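Local coordinates for protein yjcS (Bacillus subtilis, PDB 1Q8B) that is of unknown function but belongs to the antibiotic biosynthesis monooxygenase (ABM) family and may be an oxygenase-like enzyme, at residues I22-D25 / E30-K33; M32-K37 / I85-Q90; E40-E45 / K76-K81; R61-W66 / E91-E96. All coordinates share one frame; numbering follows the deposited sequence.

Interaction 1 (I22-D25 / E30-K33); sequences IISD and EIMK
Ile22 and Ile31 meet tip to tip where the end of strand 13-22 leads toward helix 28-42. The last residues of the strand lead into a short loop, the helix begins a few residues later, and the two isoleucines close this beta-to-alpha connection, a standard element of the ferredoxin-like fold on which ABM proteins are built. The tight part is a single methyl-to-methyl approach, Ile22 CG2 to Ile31 CD1 at 3.5 Å. Ile22 presents that branch because CG2 stands anti to its backbone N (CG1 has chi1 -63°). From the helix, Ile31 stretches its longer arm, with chi2 near 171°, so that the terminal methyl reaches the strand. Both side chains are buried, and Ile63 of strand 62-69 touches each of them, so branched aliphatic groups suit a three-sided apolar junction. The contact is looser at Ser24, which is partly exposed: its OG stays 4.3 Å from Ile31 CD1 and turns instead to the backbone N of Lys26, a hydrogen bond that helps to shape the loop. A serine suits this edge, being small enough to lie beside a methyl while spending its hydroxyl on the backbone. Ser24 O is taken by Arg61. The chemistry is thus divided: the polar groups hold the loop itself, whereas between these two segments the join is apolar, so it probably depends on shape and the exclusion of water.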
loop_
_atom_site.group_PDB
_atom_site.type_symbol
_atom_site.label_atom_id
_atom_site.label_comp_id
_atom_site.label_asym_id
_atom_site.label_seq_id
_atom_site.Cartn_x
_atom_site.Cartn_y
_atom_site.Cartn_z
ATOM N N ILE A 22 4.037 -12.797 16.582
ATOM C CA ILE A 22 3.862 -13.900 15.635
ATOM C C ILE A 22 2.673 -14.739 16.098
ATOM O O ILE A 22 2.657 -15.244 17.220
ATOM C CB ILE A 22 5.111 -14.820 15.566
ATOM C CG1 ILE A 22 6.318 -14.043 15.050
ATOM C CG2 ILE A 22 4.846 -15.994 14.634
ATOM C CD1 ILE A 22 7.627 -14.786 15.205
ATOM N N ILE A 23 1.672 -14.871 15.237
ATOM C CA ILE A 23 0.486 -15.652 15.564
ATOM C C ILE A 23 0.505 -16.980 14.814
ATOM O O ILE A 23 -0.370 -17.823 14.995
ATOM C CB ILE A 23 -0.800 -14.866 15.230
ATOM C CG1 ILE A 23 -0.806 -14.459 13.753
ATOM C CG2 ILE A 23 -0.893 -13.635 16.132
ATOM C CD1 ILE A 23 -2.005 -13.606 13.353
ATOM N N SER A 24 1.515 -17.152 13.967
ATOM C CA SER A 24 1.699 -18.377 13.202
ATOM C C SER A 24 2.439 -19.369 14.097
ATOM O O SER A 24 3.102 -18.971 15.057
ATOM C CB SER A 24 2.537 -18.093 11.956
ATOM O OG SER A 24 3.002 -19.294 11.366
ATOM N N ASP A 25 2.325 -20.656 13.794
ATOM C CA ASP A 25 3.013 -21.670 14.587
ATOM C C ASP A 25 4.197 -22.228 13.810
ATOM O O ASP A 25 4.773 -23.246 14.182
ATOM C CB ASP A 25 2.051 -22.804 14.975
ATOM C CG ASP A 25 1.528 -23.579 13.773
ATOM O OD1 ASP A 25 0.636 -24.435 13.968
ATOM O OD2 ASP A 25 2.004 -23.342 12.638
ATOM N N GLU A 30 11.925 -20.081 9.462
ATOM C CA GLU A 30 11.143 -20.054 8.235
ATOM C C GLU A 30 10.480 -18.686 8.113
ATOM O O GLU A 30 10.503 -18.059 7.049
ATOM C CB GLU A 30 10.061 -21.136 8.260
ATOM C CG GLU A 30 10.576 -22.570 8.274
ATOM C CD GLU A 30 9.447 -23.598 8.177
ATOM O OE1 GLU A 30 9.740 -24.813 8.252
ATOM O OE2 GLU A 30 8.268 -23.197 8.021
ATOM N N ILE A 31 9.889 -18.234 9.215
ATOM C CA ILE A 31 9.219 -16.943 9.244
ATOM C C ILE A 31 10.189 -15.813 8.923
ATOM O O ILE A 31 9.890 -14.947 8.103
ATOM C CB ILE A 31 8.564 -16.686 10.626
ATOM C CG1 ILE A 31 7.434 -17.701 10.860
ATOM C CG2 ILE A 31 8.041 -15.248 10.698
ATOM C CD1 ILE A 31 6.860 -17.695 12.271
HETATM N N MSE A 32 11.360 -15.826 9.552
HETATM C CA MSE A 32 12.337 -14.778 9.301
HETATM C C MSE A 32 12.820 -14.727 7.857
HETATM O O MSE A 32 13.162 -13.658 7.364
HETATM C CB MSE A 32 13.527 -14.906 10.252
HETATM C CG MSE A 32 13.239 -14.387 11.651
HETATM SE SE MSE A 32 12.456 -12.583 11.659
HETATM C CE MSE A 32 13.773 -11.660 10.574
ATOM N N LYS A 33 12.852 -15.870 7.176
ATOM C CA LYS A 33 13.281 -15.883 5.778
ATOM C C LYS A 33 12.315 -15.057 4.946
ATOM O O LYS A 33 12.721 -14.353 4.022
ATOM C CB LYS A 33 13.339 -17.311 5.232
ATOM C CG LYS A 33 14.585 -18.069 5.649
ATOM C CD LYS A 33 14.623 -19.458 5.030
ATOM C CE LYS A 33 15.953 -20.149 5.314
ATOM N NZ LYS A 33 16.237 -20.272 6.774
#

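Interaction 2 (M32-K37 / I85-Q90)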
loop_
_atom_site.group_PDB
_atom_site.type_symbol
_atom_site.label_atom_id
_atom_site.label_comp_id
_atom_site.label_asym_id
_atom_site.label_seq_id
_atom_site.Cartn_x
_atom_site.Cartn_y
_atom_site.Cartn_z
HETATM N N MSE A 32 11.360 -15.826 9.552
HETATM C CA MSE A 32 12.337 -14.778 9.301
HETATM C C MSE A 32 12.820 -14.727 7.857
HETATM O O MSE A 32 13.162 -13.658 7.364
HETATM C CB MSE A 32 13.527 -14.906 10.252
HETATM C CG MSE A 32 13.239 -14.387 11.651
HETATM SE SE MSE A 32 12.456 -12.583 11.659
HETATM C CE MSE A 32 13.773 -11.660 10.574
ATOM N N LYS A 33 12.852 -15.870 7.176
ATOM C CA LYS A 33 13.281 -15.883 5.778
ATOM C C LYS A 33 12.315 -15.057 4.946
ATOM O O LYS A 33 12.721 -14.353 4.022
ATOM C CB LYS A 33 13.339 -17.311 5.232
ATOM C CG LYS A 33 14.585 -18.069 5.649
ATOM C CD LYS A 33 14.623 -19.458 5.030
ATOM C CE LYS A 33 15.953 -20.149 5.314
ATOM N NZ LYS A 33 16.237 -20.272 6.774
ATOM N N GLU A 34 11.030 -15.144 5.282
ATOM C CA GLU A 34 10.006 -14.386 4.574
ATOM C C GLU A 34 10.204 -12.909 4.848
ATOM O O GLU A 34 10.035 -12.075 3.957
ATOM C CB GLU A 34 8.607 -14.819 5.018
ATOM C CG GLU A 34 8.131 -16.069 4.321
ATOM C CD GLU A 34 8.173 -15.923 2.806
ATOM O OE1 GLU A 34 7.378 -15.128 2.257
ATOM O OE2 GLU A 34 9.012 -16.595 2.167
ATOM N N PHE A 35 10.569 -12.583 6.085
ATOM C CA PHE A 35 10.799 -11.190 6.427
ATOM C C PHE A 35 12.083 -10.658 5.791
ATOM O O PHE A 35 12.181 -9.472 5.483
ATOM C CB PHE A 35 10.803 -11.006 7.946
ATOM C CG PHE A 35 9.428 -10.835 8.522
ATOM C CD1 PHE A 35 8.599 -11.930 8.721
ATOM C CD2 PHE A 35 8.928 -9.567 8.778
ATOM C CE1 PHE A 35 7.296 -11.762 9.155
ATOM C CE2 PHE A 35 7.629 -9.391 9.212
ATOM C CZ PHE A 35 6.812 -10.488 9.399
ATOM N N LYS A 36 13.061 -11.530 5.574
ATOM C CA LYS A 36 14.293 -11.089 4.940
ATOM C C LYS A 36 14.041 -10.816 3.465
ATOM O O LYS A 36 14.594 -9.877 2.901
ATOM C CB LYS A 36 15.393 -12.132 5.125
ATOM C CG LYS A 36 15.935 -12.147 6.548
ATOM C CD LYS A 36 16.458 -10.761 6.924
ATOM C CE LYS A 36 16.706 -10.605 8.414
ATOM N NZ LYS A 36 17.153 -9.209 8.702
ATOM N N LYS A 37 13.193 -11.625 2.836
ATOM C CA LYS A 37 12.882 -11.397 1.431
ATOM C C LYS A 37 12.112 -10.087 1.330
ATOM O O LYS A 37 12.357 -9.275 0.431
ATOM C CB LYS A 37 12.048 -12.543 0.863
ATOM C CG LYS A 37 12.774 -13.888 0.850
ATOM C CD LYS A 37 12.149 -14.864 -0.140
ATOM C CE LYS A 37 10.664 -15.060 0.126
ATOM N NZ LYS A 37 10.006 -15.883 -0.936
ATOM N N ILE A 85 2.066 -7.429 0.253
ATOM C CA ILE A 85 0.813 -8.173 0.363
ATOM C C ILE A 85 1.041 -9.688 0.415
ATOM O O ILE A 85 0.298 -10.409 1.086
ATOM C CB ILE A 85 -0.132 -7.823 -0.807
ATOM C CG1 ILE A 85 -0.522 -6.347 -0.722
ATOM C CG2 ILE A 85 -1.372 -8.695 -0.763
ATOM C CD1 ILE A 85 -1.244 -5.827 -1.949
ATOM N N ASP A 86 2.067 -10.171 -0.281
ATOM C CA ASP A 86 2.378 -11.599 -0.280
ATOM C C ASP A 86 2.645 -12.114 1.138
ATOM O O ASP A 86 2.178 -13.185 1.516
ATOM C CB ASP A 86 3.598 -11.875 -1.163
ATOM C CG ASP A 86 3.254 -11.936 -2.642
ATOM O OD1 ASP A 86 4.194 -11.948 -3.469
ATOM O OD2 ASP A 86 2.046 -11.987 -2.974
ATOM N N VAL A 87 3.403 -11.354 1.919
ATOM C CA VAL A 87 3.710 -11.747 3.293
ATOM C C VAL A 87 2.449 -11.611 4.149
ATOM O O VAL A 87 2.161 -12.440 5.013
ATOM C CB VAL A 87 4.823 -10.850 3.889
ATOM C CG1 VAL A 87 5.095 -11.235 5.341
ATOM C CG2 VAL A 87 6.085 -10.978 3.062
ATOM N N GLN A 88 1.699 -10.549 3.882
ATOM C CA GLN A 88 0.469 -10.237 4.595
ATOM C C GLN A 88 -0.550 -11.376 4.484
ATOM O O GLN A 88 -1.177 -11.764 5.472
ATOM C CB GLN A 88 -0.096 -8.942 4.015
ATOM C CG GLN A 88 -1.109 -8.226 4.861
ATOM C CD GLN A 88 -1.442 -6.847 4.298
ATOM O OE1 GLN A 88 -2.363 -6.174 4.773
ATOM N NE2 GLN A 88 -0.688 -6.420 3.280
ATOM N N LYS A 89 -0.697 -11.917 3.280
ATOM C CA LYS A 89 -1.636 -13.003 3.027
ATOM C C LYS A 89 -1.312 -14.276 3.804
ATOM O O LYS A 89 -2.161 -15.153 3.942
ATOM C CB LYS A 89 -1.678 -13.294 1.524
ATOM C CG LYS A 89 -2.199 -12.120 0.704
ATOM C CD LYS A 89 -1.783 -12.198 -0.759
ATOM C CE LYS A 89 -2.387 -13.397 -1.472
ATOM N NZ LYS A 89 -2.035 -13.388 -2.926
ATOM N N GLN A 90 -0.085 -14.373 4.312
ATOM C CA GLN A 90 0.344 -15.545 5.078
ATOM C C GLN A 90 -0.132 -15.498 6.527
ATOM O O GLN A 90 -0.074 -16.499 7.239
ATOM C CB GLN A 90 1.872 -15.673 5.036
ATOM C CG GLN A 90 2.403 -15.970 3.646
ATOM C CD GLN A 90 3.906 -16.119 3.601
ATOM O OE1 GLN A 90 4.476 -16.974 4.272
ATOM N NE2 GLN A 90 4.557 -15.286 2.804
#
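Glu34 and Val87 bring the two backbones together, their CA atoms 6.9 Å apart, at a place where helix 28-42 passes the segment 85-90, whose first residues are helical. Both helices belong to the helical layer that covers the sheet in the ferredoxin-like fold of the ABM family, and the contact joins its long helix to the short one that follows strand 62-69 and helix 72-78. Val87 occupies the inner part. Its CG1, anti to the backbone N (chi1 178°), lies 4.4 Å from Phe35 CE1 in an oblique approach to the ring, and Phe35 in turn rests on Ile63 of the sheet. A compact beta-branched residue suits the place, since it can meet the ring of Phe35 with one methyl while the other faces Glu34. Nearer the surface the character changes to polar. Glu34 bends at chi2 (-55°), which folds its carboxylate back toward Gln90, and Gln90 extends across it at about a right angle. Gln90 NE2 donates to Glu34 OE1 over 2.9 Å with an N-H...O angle of 166°. The acceptor lies in the amide plane, but the donor comes from above the carboxylate plane. A glutamine suits the place because it is long enough to span the gap and neutral at its tip; the same NE2 also makes a weak bond to Asp86 O. The other carboxylate oxygen, Glu34 OE2, faces along its own helix to Lys37 NZ, 3.3 Å away in a salt bridge.

Interaction 3 (E40-E45 / K76-K81)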
loop_
_atom_site.group_PDB
_atom_site.type_symbol
_atom_site.label_atom_id
_atom_site.label_comp_id
_atom_site.label_asym_id
_atom_site.label_seq_id
_atom_site.Cartn_x
_atom_site.Cartn_y
_atom_site.Cartn_z
ATOM N N GLU A 40 14.426 -7.199 1.740
ATOM C CA GLU A 40 15.207 -6.969 0.539
ATOM C C GLU A 40 14.434 -6.186 -0.515
ATOM O O GLU A 40 14.968 -5.262 -1.133
ATOM C CB GLU A 40 15.671 -8.294 -0.052
ATOM C CG GLU A 40 16.727 -8.104 -1.110
ATOM C CD GLU A 40 17.123 -9.400 -1.764
ATOM O OE1 GLU A 40 17.500 -10.341 -1.027
ATOM O OE2 GLU A 40 17.059 -9.469 -3.013
ATOM N N GLU A 41 13.174 -6.552 -0.716
ATOM C CA GLU A 41 12.348 -5.876 -1.706
ATOM C C GLU A 41 11.868 -4.482 -1.290
ATOM O O GLU A 41 11.815 -3.578 -2.126
ATOM C CB GLU A 41 11.144 -6.756 -2.085
ATOM C CG GLU A 41 11.505 -7.951 -2.964
ATOM C CD GLU A 41 12.321 -7.544 -4.193
ATOM O OE1 GLU A 41 11.764 -6.878 -5.095
ATOM O OE2 GLU A 41 13.529 -7.885 -4.247
ATOM N N THR A 42 11.534 -4.286 -0.014
ATOM C CA THR A 42 11.054 -2.964 0.396
ATOM C C THR A 42 12.180 -1.927 0.434
ATOM O O THR A 42 11.924 -0.732 0.281
ATOM C CB THR A 42 10.278 -2.989 1.769
ATOM O OG1 THR A 42 11.183 -2.807 2.853
ATOM C CG2 THR A 42 9.557 -4.297 1.959
ATOM N N ASN A 43 13.425 -2.364 0.617
ATOM C CA ASN A 43 14.536 -1.413 0.616
ATOM C C ASN A 43 14.750 -0.858 -0.788
ATOM O O ASN A 43 15.418 0.154 -0.971
ATOM C CB ASN A 43 15.829 -2.060 1.115
ATOM C CG ASN A 43 15.975 -1.976 2.626
ATOM O OD1 ASN A 43 15.763 -2.956 3.338
ATOM N ND2 ASN A 43 16.326 -0.796 3.122
ATOM N N LYS A 44 14.173 -1.526 -1.779
ATOM C CA LYS A 44 14.286 -1.084 -3.163
ATOM C C LYS A 44 13.160 -0.117 -3.520
ATOM O O LYS A 44 13.209 0.525 -4.569
ATOM C CB LYS A 44 14.230 -2.272 -4.122
ATOM C CG LYS A 44 15.373 -3.261 -4.005
ATOM C CD LYS A 44 15.097 -4.446 -4.918
ATOM C CE LYS A 44 16.114 -5.554 -4.767
ATOM N NZ LYS A 44 15.694 -6.746 -5.568
ATOM N N GLU A 45 12.135 -0.029 -2.670
ATOM C CA GLU A 45 11.031 0.887 -2.936
ATOM C C GLU A 45 11.616 2.286 -2.915
ATOM O O GLU A 45 12.472 2.598 -2.084
ATOM C CB GLU A 45 9.945 0.783 -1.868
ATOM C CG GLU A 45 9.323 -0.593 -1.731
ATOM C CD GLU A 45 8.234 -0.633 -0.670
ATOM O OE1 GLU A 45 7.853 -1.749 -0.248
ATOM O OE2 GLU A 45 7.756 0.448 -0.260
ATOM N N LYS A 76 2.082 3.998 3.004
ATOM C CA LYS A 76 0.859 3.508 2.387
ATOM C C LYS A 76 1.167 2.832 1.054
ATOM O O LYS A 76 0.619 1.773 0.754
ATOM C CB LYS A 76 -0.132 4.664 2.212
ATOM C CG LYS A 76 -0.729 5.100 3.545
ATOM C CD LYS A 76 -1.554 6.370 3.459
ATOM C CE LYS A 76 -2.159 6.687 4.821
ATOM N NZ LYS A 76 -2.816 8.023 4.860
ATOM N N ILE A 77 2.052 3.439 0.263
ATOM C CA ILE A 77 2.449 2.861 -1.025
ATOM C C ILE A 77 3.064 1.484 -0.775
ATOM O O ILE A 77 2.822 0.534 -1.522
ATOM C CB ILE A 77 3.473 3.766 -1.754
ATOM C CG1 ILE A 77 2.755 4.972 -2.360
ATOM C CG2 ILE A 77 4.188 2.986 -2.841
ATOM C CD1 ILE A 77 3.674 6.010 -2.943
ATOM N N HIS A 78 3.858 1.394 0.287
ATOM C CA HIS A 78 4.495 0.147 0.686
ATOM C C HIS A 78 3.482 -0.992 0.815
ATOM O O HIS A 78 3.745 -2.115 0.383
ATOM C CB HIS A 78 5.207 0.349 2.028
ATOM C CG HIS A 78 5.610 -0.924 2.713
ATOM N ND1 HIS A 78 6.464 -1.845 2.144
ATOM C CD2 HIS A 78 5.301 -1.408 3.939
ATOM C CE1 HIS A 78 6.664 -2.840 2.990
ATOM N NE2 HIS A 78 5.971 -2.599 4.088
ATOM N N PHE A 79 2.327 -0.706 1.411
ATOM C CA PHE A 79 1.324 -1.742 1.600
ATOM C C PHE A 79 0.513 -2.088 0.364
ATOM O O PHE A 79 -0.351 -2.961 0.426
ATOM C CB PHE A 79 0.389 -1.387 2.758
ATOM C CG PHE A 79 1.063 -1.413 4.089
ATOM C CD1 PHE A 79 1.477 -0.237 4.697
ATOM C CD2 PHE A 79 1.354 -2.625 4.707
ATOM C CE1 PHE A 79 2.177 -0.267 5.903
ATOM C CE2 PHE A 79 2.056 -2.665 5.916
ATOM C CZ PHE A 79 2.467 -1.482 6.510
ATOM N N THR A 80 0.782 -1.415 -0.754
ATOM C CA THR A 80 0.081 -1.725 -1.996
ATOM C C THR A 80 0.981 -2.624 -2.845
ATOM O O THR A 80 0.518 -3.277 -3.778
ATOM C CB THR A 80 -0.255 -0.465 -2.813
ATOM O OG1 THR A 80 0.947 0.083 -3.366
ATOM C CG2 THR A 80 -0.937 0.574 -1.942
ATOM N N LYS A 81 2.269 -2.655 -2.513
ATOM C CA LYS A 81 3.235 -3.473 -3.241
ATOM C C LYS A 81 2.886 -4.945 -3.086
ATOM O O LYS A 81 2.456 -5.376 -2.017
ATOM C CB LYS A 81 4.644 -3.245 -2.697
ATOM C CG LYS A 81 5.096 -1.800 -2.683
ATOM C CD LYS A 81 5.173 -1.232 -4.076
ATOM C CE LYS A 81 5.823 0.133 -4.045
ATOM N NZ LYS A 81 5.874 0.744 -5.404
#
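A histidine and a glutamate paired inside the protein are the striking feature here: His78 ND1 donates to Glu45 OE1 over 2.8 Å, nearly straight at 170°. The carboxylate oxygen lies at the ring edge, in its plane, and is met on its syn side, although carboxylate and ring planes are turned 33° apart. His78 points its ring toward Glu45 because CG is anti to the backbone N (chi1 166°), while Glu45 runs out extended to meet it. OE1 also accepts from His83 NE2, so two histidine N-H groups grip one oxygen, probably giving it a strongly fixed position. The second oxygen, Glu45 OE2, rests 3.4 Å from His78 CB. On the same ring, Thr42 CG2 comes to 3.4 Å from His78 CE1, a small methyl that fills the edge beside the bond. Lys81 lays its aliphatic stem alongside the glutamate, CG 3.7 Å from Glu45 OE1, and sends NZ to Val95 O of the second subunit. The His-carboxylate pair thus ties the type I turn Thr42-Glu45 to the last residue of helix 72-78, next to the dimer interface, in a chain whose sheet, helices and pairing of subunits are consistent with the dimeric alpha+beta barrel of its clan.

Interaction 4 (R61-W66 / E91-E96)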
loop_
_atom_site.group_PDB
_atom_site.type_symbol
_atom_site.label_atom_id
_atom_site.label_comp_id
_atom_site.label_asym_id
_atom_site.label_seq_id
_atom_site.Cartn_x
_atom_site.Cartn_y
_atom_site.Cartn_z
ATOM N N ARG A 61 8.541 -14.989 20.557
ATOM C CA ARG A 61 7.704 -15.132 19.367
ATOM C C ARG A 61 7.283 -13.730 18.909
ATOM O O ARG A 61 6.089 -13.427 18.779
ATOM C CB ARG A 61 6.472 -15.995 19.668
ATOM C CG ARG A 61 6.812 -17.447 19.979
ATOM C CD ARG A 61 7.405 -18.155 18.771
ATOM N NE ARG A 61 6.387 -18.459 17.767
ATOM C CZ ARG A 61 6.619 -19.130 16.644
ATOM N NH1 ARG A 61 7.842 -19.574 16.372
ATOM N NH2 ARG A 61 5.629 -19.357 15.790
ATOM N N LYS A 62 8.283 -12.877 18.691
ATOM C CA LYS A 62 8.056 -11.504 18.250
ATOM C C LYS A 62 9.127 -11.092 17.253
ATOM O O LYS A 62 10.230 -11.644 17.251
ATOM C CB LYS A 62 8.080 -10.543 19.441
ATOM C CG LYS A 62 6.888 -10.660 20.378
ATOM C CD LYS A 62 7.098 -9.810 21.618
ATOM C CE LYS A 62 5.831 -9.737 22.445
ATOM N NZ LYS A 62 5.256 -11.089 22.636
ATOM N N ILE A 63 8.790 -10.125 16.404
ATOM C CA ILE A 63 9.706 -9.619 15.395
ATOM C C ILE A 63 9.703 -8.104 15.488
ATOM O O ILE A 63 8.646 -7.486 15.591
ATOM C CB ILE A 63 9.269 -10.049 13.977
ATOM C CG1 ILE A 63 9.348 -11.574 13.857
ATOM C CG2 ILE A 63 10.154 -9.385 12.927
ATOM C CD1 ILE A 63 8.800 -12.114 12.559
HETATM N N MSE A 64 10.889 -7.507 15.453
HETATM C CA MSE A 64 11.003 -6.063 15.545
HETATM C C MSE A 64 11.280 -5.421 14.191
HETATM O O MSE A 64 12.033 -5.971 13.385
HETATM C CB MSE A 64 12.119 -5.696 16.513
HETATM C CG MSE A 64 12.160 -4.221 16.865
HETATM SE SE MSE A 64 10.810 -3.641 18.147
HETATM C CE MSE A 64 11.051 -5.022 19.481
ATOM N N LEU A 65 10.672 -4.257 13.947
ATOM C CA LEU A 65 10.873 -3.538 12.689
ATOM C C LEU A 65 11.389 -2.119 12.915
ATOM O O LEU A 65 10.845 -1.366 13.720
ATOM C CB LEU A 65 9.565 -3.461 11.883
ATOM C CG LEU A 65 8.811 -4.738 11.477
ATOM C CD1 LEU A 65 7.537 -4.343 10.726
ATOM C CD2 LEU A 65 9.691 -5.633 10.597
ATOM N N TRP A 66 12.456 -1.776 12.200
ATOM C CA TRP A 66 13.059 -0.445 12.254
ATOM C C TRP A 66 12.804 0.114 10.866
ATOM O O TRP A 66 13.279 -0.460 9.885
ATOM C CB TRP A 66 14.574 -0.521 12.481
ATOM C CG TRP A 66 14.992 -0.974 13.854
ATOM C CD1 TRP A 66 14.213 -1.035 14.974
ATOM C CD2 TRP A 66 16.313 -1.362 14.263
ATOM N NE1 TRP A 66 14.965 -1.432 16.053
ATOM C CE2 TRP A 66 16.258 -1.642 15.647
ATOM C CE3 TRP A 66 17.536 -1.501 13.595
ATOM C CZ2 TRP A 66 17.383 -2.055 16.380
ATOM C CZ3 TRP A 66 18.659 -1.911 14.326
ATOM C CH2 TRP A 66 18.570 -2.182 15.703
ATOM N N GLU A 91 -0.590 -14.327 6.959
ATOM C CA GLU A 91 -1.093 -14.148 8.315
ATOM C C GLU A 91 -0.123 -14.691 9.355
ATOM O O GLU A 91 -0.515 -15.450 10.239
ATOM C CB GLU A 91 -2.432 -14.862 8.466
ATOM C CG GLU A 91 -3.462 -14.460 7.438
ATOM C CD GLU A 91 -4.638 -15.416 7.403
ATOM O OE1 GLU A 91 -5.578 -15.167 6.617
ATOM O OE2 GLU A 91 -4.624 -16.418 8.156
ATOM N N LEU A 92 1.138 -14.293 9.258
ATOM C CA LEU A 92 2.156 -14.763 10.187
ATOM C C LEU A 92 2.230 -13.915 11.446
ATOM O O LEU A 92 2.632 -14.398 12.504
ATOM C CB LEU A 92 3.519 -14.749 9.501
ATOM C CG LEU A 92 3.635 -15.580 8.221
ATOM C CD1 LEU A 92 4.928 -15.227 7.485
ATOM C CD2 LEU A 92 3.570 -17.063 8.580
ATOM N N THR A 93 1.826 -12.653 11.329
ATOM C CA THR A 93 1.894 -11.721 12.450
ATOM C C THR A 93 0.728 -10.736 12.523
ATOM O O THR A 93 -0.169 -10.726 11.684
ATOM C CB THR A 93 3.164 -10.835 12.345
ATOM O OG1 THR A 93 3.107 -10.082 11.122
ATOM C CG2 THR A 93 4.432 -11.678 12.345
ATOM N N GLU A 94 0.780 -9.913 13.562
ATOM C CA GLU A 94 -0.156 -8.823 13.793
ATOM C C GLU A 94 0.700 -7.841 14.589
ATOM O O GLU A 94 1.629 -8.258 15.286
ATOM C CB GLU A 94 -1.402 -9.270 14.584
ATOM C CG GLU A 94 -1.172 -9.860 15.952
ATOM C CD GLU A 94 -2.477 -10.254 16.625
ATOM O OE1 GLU A 94 -3.416 -10.674 15.915
ATOM O OE2 GLU A 94 -2.567 -10.161 17.863
ATOM N N VAL A 95 0.433 -6.546 14.451
ATOM C CA VAL A 95 1.208 -5.539 15.170
ATOM C C VAL A 95 0.763 -5.458 16.625
ATOM O O VAL A 95 -0.423 -5.308 16.909
ATOM C CB VAL A 95 1.053 -4.144 14.517
ATOM C CG1 VAL A 95 1.818 -3.101 15.316
ATOM C CG2 VAL A 95 1.559 -4.185 13.093
ATOM N N GLU A 96 1.717 -5.573 17.543
ATOM C CA GLU A 96 1.422 -5.502 18.967
ATOM C C GLU A 96 1.476 -4.034 19.387
ATOM O O GLU A 96 0.590 -3.545 20.086
ATOM C CB GLU A 96 2.432 -6.325 19.767
ATOM C CG GLU A 96 1.990 -6.584 21.193
ATOM C CD GLU A 96 2.917 -7.525 21.929
ATOM O OE1 GLU A 96 4.029 -7.097 22.314
ATOM O OE2 GLU A 96 2.534 -8.700 22.117
HETATM O O HOH W 1 2.085 -10.901 23.651
#
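The carboxylate of Glu96 is the flat group of this contact, and the end of Lys62 stands in front of both its oxygens: CE is 3.2 Å from Glu96 OE1 and 3.5 Å from Glu96 OE2. The side chains cross at about a right angle. Lys62 is extended until its last bond, where chi4 of 48° swings NZ along the carboxylate toward OE2. The resulting salt bridge, Lys62 NZ to Glu96 OE2, is long at 3.7 Å. A water completes it, donating to Glu96 OE2 at 2.7 Å and receiving a weak bond from Lys62 NZ; the ammonium also makes a weak bond to Glu60 O. Long, flexible residues suit this place because the pair reaches over strand 13-22, which lies between strands 62-69 and 93-103 in the antiparallel sheet. Lys62 rests on Cys19 of that middle strand. The other face of the sheet is apolar. There Ile63 CD1 and Thr93 CG2 approach to 4.4 Å; Ile63 also meets Met32 of helix 28-42, and Thr93 packs on Phe35. Isoleucine fills the buried interior, whereas threonine, partly exposed, can turn a methyl to it. The sheet therefore separates two kinds of contact, a hydrophobic one on the face that the helices cover and an ionic one on the far side. With its long separation, a shared water and an exposed glutamate, the ion pair is probably screened and contributes modestly, while dispersion works on the inner face.

In the fold
Helix 28-42 links three of the contacts: interaction 1 lies near its start, interaction 2 in its middle and interaction 3 at its end, with the centres of interactions 1 and 3 about 20 Å apart. Interaction 4 lies in the sheet; it meets interaction 1 through Ser24 O and Arg61 NH2, and interaction 2 through the side chains of helix 28-42 that cover the sheet. Interactions 2 and 3, centres about 12 Å apart, touch where Ile85 packs on the backbone O atoms of Phe79 and Thr80. Interactions 3 and 4, about 17 Å apart between centres, lie on opposite sides of the chain's centre. In ABM relatives the pocket usually lies between sheet and helices; its place here is not established.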